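Local atomic coordinates of benzoylformate decarboxylase (Mycobacterium smegmatis, PDB entry 4Q9D), a protein that is a member of the thiamine pyrophosphate-dependent enzyme family, with three alpha/beta domains in each chain of a tetramer and a bound magnesium ion. Residues A258-A263 with F278-Y283; R499-E504 with E510-T515; E188-F193 with L322-E327; V10-L15 with S33-F38; L417-R422 with R426-T431. One frame throughout, in Å; residues are numbered along the deposited sequence.

Interaction 1: residues A258-A263 with F278-Y283; sequences AGVEQA and FRYYPY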
# COMPACT_ATOMS: atom_id res chain seq x y z
N ALA B 258 11.68 -22.62 23.40
CA ALA B 258 12.24 -23.69 24.25
C ALA B 258 11.50 -23.78 25.58
O ALA B 258 11.26 -24.87 26.10
CB ALA B 258 13.76 -23.46 24.49
N GLY B 259 11.13 -22.63 26.13
CA GLY B 259 10.46 -22.62 27.43
C GLY B 259 9.05 -23.21 27.39
O GLY B 259 8.66 -24.00 28.25
N VAL B 260 8.27 -22.79 26.40
CA VAL B 260 6.94 -23.37 26.20
C VAL B 260 7.01 -24.86 25.87
O VAL B 260 6.22 -25.65 26.39
CB VAL B 260 6.14 -22.61 25.12
CG1 VAL B 260 4.85 -23.36 24.78
CG2 VAL B 260 5.83 -21.18 25.59
N GLU B 261 7.97 -25.24 25.01
CA GLU B 261 8.19 -26.65 24.71
C GLU B 261 8.33 -27.50 25.99
O GLU B 261 7.64 -28.50 26.16
CB GLU B 261 9.43 -26.86 23.82
CG GLU B 261 9.72 -28.38 23.61
CD GLU B 261 10.97 -28.70 22.79
OE1 GLU B 261 11.78 -27.79 22.48
OE2 GLU B 261 11.15 -29.88 22.44
N GLN B 262 9.21 -27.06 26.89
CA GLN B 262 9.42 -27.74 28.17
C GLN B 262 8.20 -27.67 29.08
O GLN B 262 7.91 -28.62 29.78
CB GLN B 262 10.66 -27.18 28.90
CG GLN B 262 11.96 -27.44 28.15
CD GLN B 262 13.19 -26.82 28.84
OE1 GLN B 262 13.15 -26.46 30.01
NE2 GLN B 262 14.28 -26.71 28.10
N ALA B 263 7.47 -26.56 29.06
CA ALA B 263 6.30 -26.44 29.94
C ALA B 263 5.14 -27.34 29.49
O ALA B 263 4.34 -27.78 30.32
CB ALA B 263 5.82 -25.00 30.06
N PHE B 278 2.36 -19.09 19.79
CA PHE B 278 2.23 -18.61 21.15
C PHE B 278 2.85 -17.23 21.17
O PHE B 278 3.64 -16.89 20.30
CB PHE B 278 3.01 -19.46 22.16
CG PHE B 278 2.41 -20.81 22.44
CD1 PHE B 278 1.38 -20.94 23.35
CD2 PHE B 278 2.88 -21.94 21.80
CE1 PHE B 278 0.82 -22.20 23.63
CE2 PHE B 278 2.33 -23.22 22.06
CZ PHE B 278 1.30 -23.34 22.98
N ARG B 279 2.52 -16.43 22.17
CA ARG B 279 3.11 -15.11 22.26
C ARG B 279 4.57 -15.23 22.70
O ARG B 279 4.86 -15.15 23.89
CB ARG B 279 2.34 -14.26 23.27
CG ARG B 279 2.79 -12.79 23.34
CD ARG B 279 1.73 -11.97 24.04
NE ARG B 279 0.55 -11.78 23.20
CZ ARG B 279 -0.47 -10.97 23.50
NH1 ARG B 279 -0.48 -10.30 24.65
NH2 ARG B 279 -1.49 -10.85 22.67
N TYR B 280 5.47 -15.42 21.74
CA TYR B 280 6.90 -15.51 22.03
C TYR B 280 7.53 -14.14 21.89
O TYR B 280 7.11 -13.37 21.06
CB TYR B 280 7.60 -16.41 21.02
CG TYR B 280 7.11 -17.86 20.93
CD1 TYR B 280 7.23 -18.74 22.01
CD2 TYR B 280 6.61 -18.34 19.74
CE1 TYR B 280 6.79 -20.07 21.90
CE2 TYR B 280 6.19 -19.66 19.60
CZ TYR B 280 6.30 -20.52 20.68
OH TYR B 280 5.91 -21.82 20.51
N TYR B 281 8.53 -13.88 22.74
CA TYR B 281 9.27 -12.62 22.76
C TYR B 281 10.72 -12.87 22.35
O TYR B 281 11.03 -12.87 21.16
CB TYR B 281 9.21 -11.98 24.15
CG TYR B 281 9.60 -10.52 24.17
CD1 TYR B 281 9.95 -9.86 23.00
CD2 TYR B 281 9.61 -9.81 25.36
CE1 TYR B 281 10.31 -8.52 23.02
CE2 TYR B 281 9.96 -8.47 25.39
CZ TYR B 281 10.31 -7.84 24.21
OH TYR B 281 10.66 -6.51 24.24
N PRO B 282 11.61 -13.07 23.32
CA PRO B 282 13.00 -13.40 22.96
C PRO B 282 13.10 -14.76 22.28
O PRO B 282 12.21 -15.62 22.45
CB PRO B 282 13.73 -13.44 24.30
CG PRO B 282 12.65 -13.70 25.34
CD PRO B 282 11.34 -13.24 24.77
N TYR B 283 14.15 -14.94 21.48
CA TYR B 283 14.33 -16.18 20.74
C TYR B 283 15.21 -17.17 21.51
O TYR B 283 16.36 -16.87 21.74
CB TYR B 283 14.97 -15.89 19.39
CG TYR B 283 15.12 -17.14 18.58
CD1 TYR B 283 13.99 -17.85 18.19
CD2 TYR B 283 16.38 -17.65 18.23
CE1 TYR B 283 14.09 -19.00 17.44
CE2 TYR B 283 16.49 -18.81 17.48
CZ TYR B 283 15.33 -19.49 17.09
OH TYR B 283 15.39 -20.65 16.36
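Val-260, on the helix 257-264, presents its two methyl groups to two aromatic rings of the loop 278-283, one branch to each. One methyl stands over a face of the Phe-278 ring, its CG1 3.9 Å from the Phe-278 ring centroid and 17° off the ring normal, which makes it a CH-pi contact. It sits somewhat toward the rim, and the closest ring atom is CE2 of Phe-278, 3.7 Å from CG1 of Val-260. The other branch, CG2, meets the Tyr-280 ring obliquely, at 4.0 Å from CE1 of Tyr-280, the valine and tyrosine side chains crossing at about a right angle. With chi1 at 172°, CG1 is the branch turned to Phe-278 and CG2 the one turned to Tyr-280. Within the loop, CB of Phe-278 lies over one face of the Tyr-280 ring, 3.7 Å above its plane and toward the rim. All three residues are buried, and the contact between them is wholly apolar. Leu-253 packs on Phe-278 and Tyr-288 on Tyr-280, while Met-106 of a second subunit also reaches Tyr-280. The contact is hydrophobic packing of a helix against a long loop that follows strand 269-273, in the central domain, whose six-stranded parallel sheet has the strand order 3-2-1-4-5-6 of a Rossmann-like domain.

Interaction 2: residues R499-E504 with E510-T515; sequences RTATVE and EAELKT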
# COMPACT_ATOMS: atom_id res chain seq x y z
N ARG B 499 -1.68 15.60 42.12
CA ARG B 499 -1.09 15.44 43.45
C ARG B 499 0.15 14.57 43.28
O ARG B 499 0.22 13.73 42.37
CB ARG B 499 -2.02 14.68 44.38
CG ARG B 499 -3.29 15.37 44.82
CD ARG B 499 -4.00 14.44 45.82
NE ARG B 499 -3.29 14.48 47.11
CZ ARG B 499 -2.59 13.49 47.69
NH1 ARG B 499 -2.48 12.25 47.16
NH2 ARG B 499 -2.00 13.75 48.85
N THR B 500 1.12 14.72 44.17
CA THR B 500 2.34 13.96 44.01
C THR B 500 3.14 13.85 45.31
O THR B 500 3.02 14.69 46.18
CB THR B 500 3.22 14.58 42.89
OG1 THR B 500 4.28 13.67 42.57
CG2 THR B 500 3.82 15.88 43.34
N ALA B 501 3.93 12.79 45.44
CA ALA B 501 4.95 12.71 46.48
C ALA B 501 6.10 11.84 46.00
O ALA B 501 5.94 10.97 45.13
CB ALA B 501 4.38 12.20 47.82
N THR B 502 7.28 12.10 46.55
CA THR B 502 8.43 11.24 46.32
C THR B 502 8.60 10.45 47.62
O THR B 502 8.83 11.03 48.67
CB THR B 502 9.68 12.08 46.01
OG1 THR B 502 9.45 12.82 44.80
CG2 THR B 502 10.95 11.20 45.89
N VAL B 503 8.44 9.13 47.56
CA VAL B 503 8.43 8.35 48.78
C VAL B 503 9.85 7.99 49.23
O VAL B 503 10.75 7.74 48.40
CB VAL B 503 7.50 7.12 48.65
CG1 VAL B 503 6.15 7.54 48.03
CG2 VAL B 503 8.13 6.06 47.84
N GLU B 504 10.06 7.98 50.55
CA GLU B 504 11.38 7.72 51.14
C GLU B 504 11.54 6.34 51.78
O GLU B 504 12.65 5.91 52.13
CB GLU B 504 11.69 8.81 52.17
CG GLU B 504 11.69 10.22 51.57
CD GLU B 504 11.55 11.35 52.60
OE1 GLU B 504 11.91 11.17 53.79
OE2 GLU B 504 11.07 12.44 52.21
N GLU B 510 3.27 3.49 52.02
CA GLU B 510 1.99 2.97 52.48
C GLU B 510 1.08 4.12 52.84
O GLU B 510 -0.12 4.11 52.50
CB GLU B 510 2.19 2.06 53.69
CG GLU B 510 0.92 1.53 54.30
CD GLU B 510 1.16 0.95 55.71
OE1 GLU B 510 2.33 0.88 56.16
OE2 GLU B 510 0.17 0.57 56.37
N ALA B 511 1.64 5.10 53.53
CA ALA B 511 0.83 6.21 53.99
C ALA B 511 0.36 7.07 52.81
O ALA B 511 -0.79 7.52 52.77
CB ALA B 511 1.60 7.07 55.01
N GLU B 512 1.25 7.32 51.86
CA GLU B 512 0.89 8.15 50.69
C GLU B 512 -0.14 7.41 49.82
O GLU B 512 -1.02 8.04 49.22
CB GLU B 512 2.14 8.51 49.89
CG GLU B 512 3.08 9.45 50.65
CD GLU B 512 2.48 10.85 50.84
OE1 GLU B 512 1.43 11.15 50.24
OE2 GLU B 512 3.09 11.66 51.57
N LEU B 513 -0.02 6.09 49.77
CA LEU B 513 -0.97 5.25 49.04
C LEU B 513 -2.36 5.38 49.63
O LEU B 513 -3.35 5.56 48.89
CB LEU B 513 -0.50 3.77 49.02
CG LEU B 513 0.43 3.38 47.86
CD1 LEU B 513 1.01 1.94 48.02
CD2 LEU B 513 -0.30 3.56 46.51
N LYS B 514 -2.46 5.30 50.96
CA LYS B 514 -3.74 5.46 51.63
C LYS B 514 -4.32 6.84 51.40
O LYS B 514 -5.51 6.99 51.18
CB LYS B 514 -3.62 5.21 53.13
CG LYS B 514 -3.31 3.75 53.50
CD LYS B 514 -3.10 3.60 55.04
CE LYS B 514 -2.79 2.13 55.40
NZ LYS B 514 -2.22 1.98 56.79
N THR B 515 -3.48 7.86 51.49
CA THR B 515 -3.94 9.21 51.19
C THR B 515 -4.42 9.32 49.73
O THR B 515 -5.45 9.95 49.45
CB THR B 515 -2.83 10.22 51.47
OG1 THR B 515 -2.51 10.17 52.86
CG2 THR B 515 -3.24 11.64 51.11
O HOH W 1 -0.51 10.60 48.40
O HOH W 2 0.44 13.37 50.24
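Ala-501 lays its methyl group against the carboxylate end of Glu-512, with CB of Ala-501 3.8 Å from CD of Glu-512 and about equally far from both oxygens. A bend of the glutamate chain at chi2 (-68°) brings the carboxylate up to this methyl on the strand 499-502. Val-503 adds a looser contact, its CG1 4.5 Å from CG of Glu-512. At the other end of the strand Arg-499, bent at chi3 (75°), swings its guanidinium across the methyl group of Thr-515, the two side chains meeting at about a right angle. NH2 of Arg-499 comes to 3.3 Å from CG2 of Thr-515. Arginine and glutamate do not touch: NH2 of Arg-499 and OE1 of Glu-512 stay 4.5 Å apart. A water in the plane of the guanidinium fills the gap, accepting from NH1 of Arg-499 and donating both to OE1 and to the backbone O of Glu-512. NH1 has a further protein partner, OG1 of Thr-523 at the start of the next strand. The contact thus packs a helix on the edge strand of its beta-alpha-beta unit, 499-502, 506-518 and 523-528. Attraction between the opposite charges is probably softened by the intervening water at this partly exposed surface; the direct packing sets methyl groups against the carboxylate and the guanidinium, while water links the charges.

Interaction 3: residues E188-F193 with L322-E327; sequences ERLAQF and LSRLTE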
# COMPACT_ATOMS: atom_id res chain seq x y z
N GLU B 188 -20.11 -28.77 14.49
CA GLU B 188 -19.55 -30.07 14.19
C GLU B 188 -18.04 -30.11 14.44
O GLU B 188 -17.49 -31.15 14.86
CB GLU B 188 -19.88 -30.43 12.74
CG GLU B 188 -18.90 -31.35 12.07
CD GLU B 188 -19.25 -31.56 10.59
OE1 GLU B 188 -18.30 -31.60 9.76
OE2 GLU B 188 -20.46 -31.68 10.27
N ARG B 189 -17.36 -28.99 14.22
CA ARG B 189 -15.93 -28.96 14.48
C ARG B 189 -15.70 -28.84 15.98
O ARG B 189 -14.78 -29.44 16.52
CB ARG B 189 -15.23 -27.82 13.70
CG ARG B 189 -13.68 -27.73 13.83
CD ARG B 189 -13.06 -26.83 12.73
NE ARG B 189 -11.60 -26.81 12.78
CZ ARG B 189 -10.82 -27.79 12.36
NH1 ARG B 189 -11.35 -28.90 11.84
NH2 ARG B 189 -9.50 -27.68 12.48
N LEU B 190 -16.52 -28.04 16.66
CA LEU B 190 -16.38 -27.89 18.10
C LEU B 190 -16.61 -29.25 18.79
O LEU B 190 -15.88 -29.59 19.71
CB LEU B 190 -17.35 -26.86 18.65
CG LEU B 190 -17.16 -26.51 20.13
CD1 LEU B 190 -15.86 -25.72 20.35
CD2 LEU B 190 -18.34 -25.70 20.64
N ALA B 191 -17.60 -30.02 18.31
CA ALA B 191 -17.85 -31.37 18.84
C ALA B 191 -16.65 -32.27 18.58
O ALA B 191 -16.28 -33.08 19.43
CB ALA B 191 -19.15 -31.99 18.26
N GLN B 192 -16.01 -32.14 17.42
CA GLN B 192 -14.80 -32.90 17.18
C GLN B 192 -13.72 -32.56 18.20
O GLN B 192 -13.02 -33.45 18.66
CB GLN B 192 -14.24 -32.68 15.76
CG GLN B 192 -14.99 -33.43 14.66
CD GLN B 192 -14.71 -32.89 13.24
OE1 GLN B 192 -13.86 -32.01 13.02
NE2 GLN B 192 -15.45 -33.43 12.27
N PHE B 193 -13.57 -31.27 18.52
CA PHE B 193 -12.56 -30.83 19.49
C PHE B 193 -12.86 -31.42 20.88
O PHE B 193 -11.95 -31.84 21.61
CB PHE B 193 -12.48 -29.29 19.57
CG PHE B 193 -11.62 -28.62 18.47
CD1 PHE B 193 -11.40 -29.26 17.25
CD2 PHE B 193 -11.05 -27.36 18.68
CE1 PHE B 193 -10.62 -28.64 16.24
CE2 PHE B 193 -10.26 -26.72 17.68
CZ PHE B 193 -10.05 -27.36 16.46
N LEU B 322 -16.54 -21.70 25.06
CA LEU B 322 -16.30 -22.23 26.41
C LEU B 322 -17.58 -22.80 27.04
O LEU B 322 -17.57 -23.92 27.54
CB LEU B 322 -15.66 -21.19 27.34
CG LEU B 322 -14.17 -20.89 27.14
CD1 LEU B 322 -13.82 -19.51 27.73
CD2 LEU B 322 -13.29 -22.01 27.74
N SER B 323 -18.67 -22.04 26.99
CA SER B 323 -19.98 -22.50 27.46
C SER B 323 -20.38 -23.80 26.79
O SER B 323 -20.85 -24.72 27.43
CB SER B 323 -21.07 -21.47 27.17
OG SER B 323 -20.75 -20.27 27.84
N ARG B 324 -20.20 -23.84 25.48
CA ARG B 324 -20.58 -25.02 24.72
C ARG B 324 -19.69 -26.24 25.02
O ARG B 324 -20.17 -27.36 25.16
CB ARG B 324 -20.63 -24.68 23.23
CG ARG B 324 -21.24 -25.75 22.37
CD ARG B 324 -22.72 -25.98 22.68
NE ARG B 324 -23.11 -27.34 22.30
CZ ARG B 324 -24.08 -28.03 22.88
NH1 ARG B 324 -24.77 -27.47 23.87
NH2 ARG B 324 -24.37 -29.27 22.49
N LEU B 325 -18.39 -26.01 25.11
CA LEU B 325 -17.45 -27.07 25.45
C LEU B 325 -17.77 -27.70 26.81
O LEU B 325 -17.66 -28.90 26.97
CB LEU B 325 -16.02 -26.53 25.47
CG LEU B 325 -15.40 -26.40 24.07
CD1 LEU B 325 -14.06 -25.68 24.17
CD2 LEU B 325 -15.23 -27.80 23.47
N THR B 326 -18.13 -26.87 27.78
CA THR B 326 -18.56 -27.37 29.08
C THR B 326 -19.66 -28.42 28.91
O THR B 326 -19.56 -29.53 29.42
CB THR B 326 -19.08 -26.23 29.94
OG1 THR B 326 -18.01 -25.30 30.18
CG2 THR B 326 -19.57 -26.77 31.27
N GLU B 327 -20.71 -28.07 28.16
CA GLU B 327 -21.77 -29.02 27.86
C GLU B 327 -21.29 -30.24 27.11
O GLU B 327 -21.78 -31.32 27.37
CB GLU B 327 -22.92 -28.35 27.12
CG GLU B 327 -23.60 -27.32 27.99
CD GLU B 327 -24.52 -26.41 27.22
OE1 GLU B 327 -24.56 -26.50 25.97
OE2 GLU B 327 -25.22 -25.58 27.86
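Leu-190 divides its two methyl groups between a buried partner and an exposed one on the neighbouring helix. On the inner, well-packed side CD1 meets the isobutyl end of Leu-325, 3.8 Å from its CD2 and as close to its CG. The leucines cross at a slant, and both are buried and backed by the sheet: Leu-314 of strand 312-315 also touches Leu-190, while Ile-298 and Phe-223 touch Leu-325. The outer side is close only at the aliphatic root of Arg-324, where CD2 of Leu-190 lies 3.4 Å from CG and 3.6 Å from CB of that arginine. Beyond CG the chain turns at chi2 (65°) and leads away from Leu-190, and here the contact opens to solvent. Helices 187-199 and 318-328 of the central Rossmann-like domain are thereby packed against each other. With carbon meeting carbon throughout, the contact is held by apolar burial and dispersion, while the arginine charge stays at its margin.

Interaction 4: residues V10-L15 with S33-F38; sequences VTYDLL and SFLRDF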
# COMPACT_ATOMS: atom_id res chain seq x y z
N VAL B 10 -26.86 15.22 10.58
CA VAL B 10 -27.29 13.84 10.56
C VAL B 10 -26.18 12.88 11.04
O VAL B 10 -26.49 11.78 11.51
CB VAL B 10 -27.88 13.42 9.18
CG1 VAL B 10 -28.91 14.48 8.69
CG2 VAL B 10 -26.80 13.25 8.15
N THR B 11 -24.92 13.27 10.92
CA THR B 11 -23.84 12.37 11.36
C THR B 11 -23.82 12.30 12.89
O THR B 11 -23.79 11.21 13.46
CB THR B 11 -22.46 12.79 10.85
OG1 THR B 11 -22.44 12.77 9.43
CG2 THR B 11 -21.37 11.83 11.37
N TYR B 12 -23.84 13.45 13.55
CA TYR B 12 -23.95 13.45 15.01
C TYR B 12 -25.23 12.75 15.49
O TYR B 12 -25.20 12.02 16.48
CB TYR B 12 -23.87 14.87 15.54
CG TYR B 12 -22.45 15.34 15.72
CD1 TYR B 12 -21.72 15.00 16.86
CD2 TYR B 12 -21.81 16.10 14.73
CE1 TYR B 12 -20.40 15.41 17.02
CE2 TYR B 12 -20.50 16.53 14.89
CZ TYR B 12 -19.80 16.18 16.04
OH TYR B 12 -18.50 16.62 16.23
N ASP B 13 -26.34 12.93 14.77
CA ASP B 13 -27.55 12.18 15.12
C ASP B 13 -27.30 10.68 15.07
O ASP B 13 -27.79 9.94 15.91
CB ASP B 13 -28.72 12.55 14.19
CG ASP B 13 -29.31 13.94 14.52
OD1 ASP B 13 -28.98 14.50 15.58
OD2 ASP B 13 -30.10 14.47 13.71
N LEU B 14 -26.56 10.21 14.06
CA LEU B 14 -26.28 8.78 13.95
C LEU B 14 -25.34 8.34 15.07
O LEU B 14 -25.56 7.32 15.71
CB LEU B 14 -25.64 8.45 12.59
CG LEU B 14 -25.05 7.04 12.46
CD1 LEU B 14 -26.19 6.01 12.51
CD2 LEU B 14 -24.31 6.94 11.13
N LEU B 15 -24.29 9.13 15.30
CA LEU B 15 -23.32 8.82 16.35
C LEU B 15 -24.05 8.65 17.69
O LEU B 15 -23.78 7.71 18.44
CB LEU B 15 -22.26 9.95 16.43
CG LEU B 15 -21.29 10.07 15.24
CD1 LEU B 15 -20.32 11.21 15.47
CD2 LEU B 15 -20.52 8.73 15.01
N SER B 33 -14.43 22.19 11.29
CA SER B 33 -15.79 22.08 10.78
C SER B 33 -16.50 20.85 11.32
O SER B 33 -17.74 20.81 11.35
CB SER B 33 -15.84 22.11 9.25
OG SER B 33 -15.09 21.05 8.68
N PHE B 34 -15.72 19.84 11.75
CA PHE B 34 -16.31 18.65 12.38
C PHE B 34 -16.76 18.95 13.81
O PHE B 34 -17.84 18.54 14.24
CB PHE B 34 -15.31 17.47 12.39
CG PHE B 34 -15.76 16.30 13.25
CD1 PHE B 34 -16.98 15.68 13.02
CD2 PHE B 34 -14.97 15.84 14.31
CE1 PHE B 34 -17.41 14.61 13.81
CE2 PHE B 34 -15.39 14.76 15.11
CZ PHE B 34 -16.62 14.15 14.85
N LEU B 35 -15.90 19.65 14.55
CA LEU B 35 -16.06 19.87 15.99
C LEU B 35 -16.96 21.05 16.35
O LEU B 35 -17.46 21.14 17.47
CB LEU B 35 -14.68 20.07 16.63
CG LEU B 35 -13.80 18.80 16.56
CD1 LEU B 35 -12.47 19.07 17.19
CD2 LEU B 35 -14.50 17.64 17.29
N ARG B 36 -17.13 21.96 15.39
CA ARG B 36 -18.00 23.13 15.55
C ARG B 36 -19.43 22.71 15.94
O ARG B 36 -19.95 21.71 15.44
CB ARG B 36 -18.03 23.91 14.23
CG ARG B 36 -18.33 25.39 14.37
CD ARG B 36 -17.69 26.22 13.25
NE ARG B 36 -18.06 25.74 11.91
CZ ARG B 36 -17.22 25.69 10.87
NH1 ARG B 36 -15.96 26.08 11.02
NH2 ARG B 36 -17.64 25.24 9.69
N ASP B 37 -20.06 23.46 16.84
CA ASP B 37 -21.42 23.11 17.28
C ASP B 37 -21.48 21.70 17.82
O ASP B 37 -22.43 20.97 17.55
CB ASP B 37 -22.40 23.22 16.13
CG ASP B 37 -22.72 24.64 15.79
OD1 ASP B 37 -22.85 25.43 16.74
OD2 ASP B 37 -22.82 24.96 14.58
N PHE B 38 -20.44 21.30 18.52
CA PHE B 38 -20.38 19.99 19.13
C PHE B 38 -21.64 19.86 20.01
O PHE B 38 -21.87 20.72 20.85
CB PHE B 38 -19.10 19.96 19.99
CG PHE B 38 -18.68 18.60 20.45
CD1 PHE B 38 -18.17 17.66 19.54
CD2 PHE B 38 -18.70 18.29 21.81
CE1 PHE B 38 -17.74 16.41 19.98
CE2 PHE B 38 -18.25 17.04 22.26
CZ PHE B 38 -17.77 16.10 21.35
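Tyr-12 reaches across from the helix 7-18 with its phenol, and its OH donates a hydrogen bond to the backbone O of Phe-34, 2.8 Å away. At this tyrosine CG lies anti to the carbonyl carbon (chi1 -85°), and the ring runs out from the helix toward the segment 33-38. The hydroxyl comes from above the carbonyl plane, 43° out of it, while the carbonyl oxygen lies in the plane of the tyrosine ring, at its edge. This ties the first helix of the N-terminal thiamine pyrophosphate-binding domain, 7-18, to the short helix 32-35 that follows strand 22-25 of the parallel sheet. The same OH stands over one face of the Phe-34 ring, 3.3 Å from CE1 of Phe-34. The two rings are nearly parallel but slid apart, with centroids of Tyr-12 and Phe-34 5.3 Å from each other, and they barely overlap. Phe-38 turns its edge to the hydroxyl, CD1 being 3.5 Å from OH of Tyr-12. Further along, Leu-15 packs on Phe-142 and Leu-69, and Pro-480 of a second subunit lies against Phe-38 and Leu-35.

Interaction 5: residues L417-R422 with R426-T431; sequences LGDRAR and RTVVAT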
# COMPACT_ATOMS: atom_id res chain seq x y z
N LEU B 417 -12.04 7.05 32.94
CA LEU B 417 -13.15 7.74 32.28
C LEU B 417 -14.23 6.74 31.93
O LEU B 417 -15.41 7.02 32.08
CB LEU B 417 -12.69 8.45 31.00
CG LEU B 417 -11.90 9.73 31.25
CD1 LEU B 417 -11.13 10.17 29.99
CD2 LEU B 417 -12.84 10.83 31.74
N GLY B 418 -13.81 5.56 31.48
CA GLY B 418 -14.75 4.50 31.16
C GLY B 418 -15.53 4.04 32.37
O GLY B 418 -16.75 3.90 32.30
N ASP B 419 -14.84 3.78 33.48
CA ASP B 419 -15.50 3.36 34.73
C ASP B 419 -16.56 4.40 35.12
O ASP B 419 -17.67 4.05 35.48
CB ASP B 419 -14.49 3.22 35.88
CG ASP B 419 -13.57 2.05 35.71
OD1 ASP B 419 -13.89 1.16 34.89
OD2 ASP B 419 -12.52 2.00 36.40
N ARG B 420 -16.20 5.68 35.04
CA ARG B 420 -17.14 6.74 35.41
C ARG B 420 -18.35 6.77 34.47
O ARG B 420 -19.48 6.86 34.94
CB ARG B 420 -16.44 8.10 35.48
CG ARG B 420 -17.39 9.27 35.57
CD ARG B 420 -16.64 10.59 35.60
NE ARG B 420 -15.68 10.69 36.72
CZ ARG B 420 -14.79 11.68 36.83
NH1 ARG B 420 -14.73 12.62 35.88
NH2 ARG B 420 -13.95 11.75 37.86
N ALA B 421 -18.13 6.64 33.16
CA ALA B 421 -19.26 6.56 32.21
C ALA B 421 -20.17 5.35 32.44
O ALA B 421 -21.38 5.47 32.27
CB ALA B 421 -18.76 6.58 30.76
N ARG B 422 -19.62 4.20 32.82
CA ARG B 422 -20.46 2.99 32.94
C ARG B 422 -20.95 2.76 34.38
O ARG B 422 -21.52 1.71 34.68
CB ARG B 422 -19.72 1.75 32.44
CG ARG B 422 -18.53 1.36 33.30
CD ARG B 422 -17.45 0.58 32.54
NE ARG B 422 -16.40 0.10 33.45
CZ ARG B 422 -16.40 -1.12 33.97
NH1 ARG B 422 -17.37 -1.98 33.63
NH2 ARG B 422 -15.43 -1.49 34.81
N ARG B 426 -14.40 2.57 41.20
CA ARG B 426 -13.22 1.83 41.63
C ARG B 426 -12.03 2.69 41.32
O ARG B 426 -12.14 3.73 40.63
CB ARG B 426 -13.11 0.48 40.92
CG ARG B 426 -12.69 0.59 39.46
CD ARG B 426 -12.53 -0.78 38.79
NE ARG B 426 -12.43 -0.59 37.36
CZ ARG B 426 -12.30 -1.57 36.47
NH1 ARG B 426 -12.26 -2.84 36.86
NH2 ARG B 426 -12.20 -1.28 35.19
N THR B 427 -10.90 2.26 41.86
CA THR B 427 -9.66 2.98 41.65
C THR B 427 -8.83 2.23 40.62
O THR B 427 -8.89 1.00 40.51
CB THR B 427 -8.89 3.19 42.99
OG1 THR B 427 -9.68 4.00 43.86
CG2 THR B 427 -7.57 3.94 42.75
N VAL B 428 -8.09 3.00 39.84
CA VAL B 428 -7.12 2.45 38.91
C VAL B 428 -5.74 2.66 39.51
O VAL B 428 -5.35 3.79 39.85
CB VAL B 428 -7.18 3.12 37.52
CG1 VAL B 428 -6.03 2.57 36.62
CG2 VAL B 428 -8.52 2.84 36.89
N VAL B 429 -5.01 1.56 39.65
CA VAL B 429 -3.64 1.61 40.14
C VAL B 429 -2.73 1.21 38.98
O VAL B 429 -2.82 0.11 38.44
CB VAL B 429 -3.44 0.65 41.32
CG1 VAL B 429 -1.94 0.61 41.75
CG2 VAL B 429 -4.37 1.05 42.47
N ALA B 430 -1.86 2.13 38.58
CA ALA B 430 -1.00 1.92 37.44
C ALA B 430 0.42 1.88 37.94
O ALA B 430 0.90 2.85 38.53
CB ALA B 430 -1.20 3.08 36.39
N THR B 431 1.11 0.77 37.70
CA THR B 431 2.51 0.69 38.09
C THR B 431 3.36 0.82 36.83
O THR B 431 3.33 -0.05 35.96
CB THR B 431 2.82 -0.61 38.87
OG1 THR B 431 2.59 -1.74 38.02
CG2 THR B 431 1.90 -0.72 40.12
O HOH W 3 -11.87 4.11 37.97
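The guanidinium of Arg-426 carries NH2 of Arg-422 over one face, 3.3 Å above its plane, and receives OD2 of Asp-419 at its edge. The two guanidinium planes stand 63° apart. Both arginines grip Asp-419 side-on, but differently. Arg-426 gives one nitrogen to each oxygen: NE to OD2 at 2.8 Å, straight at the N-H (180°) though OD2 is met from above the carboxylate plane, and NH2 to the syn lone pair of OD1 at 3.0 Å, with an N-H...O angle of 131° and OD1 tilted from the guanidinium plane. Arg-422 sends NE and NH2 both to OD1, each 3.1 Å from that Asp-419 oxygen, with NE on its anti lone pair. OD1 thus accepts three N-H donors, and the two guanidinium groups are gathered round one carboxylate, whose negative charge they share. A water donates to OD2 of Asp-419 and to O of Arg-426, and NH1 of Arg-426 is taken by O of Ala-395. Such a salt-bridge network pins the end of helix 408-421 to the residues leading into strand 428-433 across a tight helix-to-strand connection in the C-terminal alpha/beta domain.

How the interactions relate
From the N terminus, interaction 4 comes first and closes a short loop around strand 22-25 in the N-terminal domain. Interaction 3 then spans most of the central domain, joining its early helix 187-199 to the late helix 318-328, and interaction 1 nests inside that long loop. Interactions 5 and 2 follow in series in the C-terminal domain; no two contacts cross. Those last two reach the same parallel sheet, on strands 428-433 and 499-502, their centres about 19 Å apart and nearest atoms about 6 Å. Interactions 1 and 4, with centres about 48 Å apart on opposite sides of the chain's centre, both touch a second subunit.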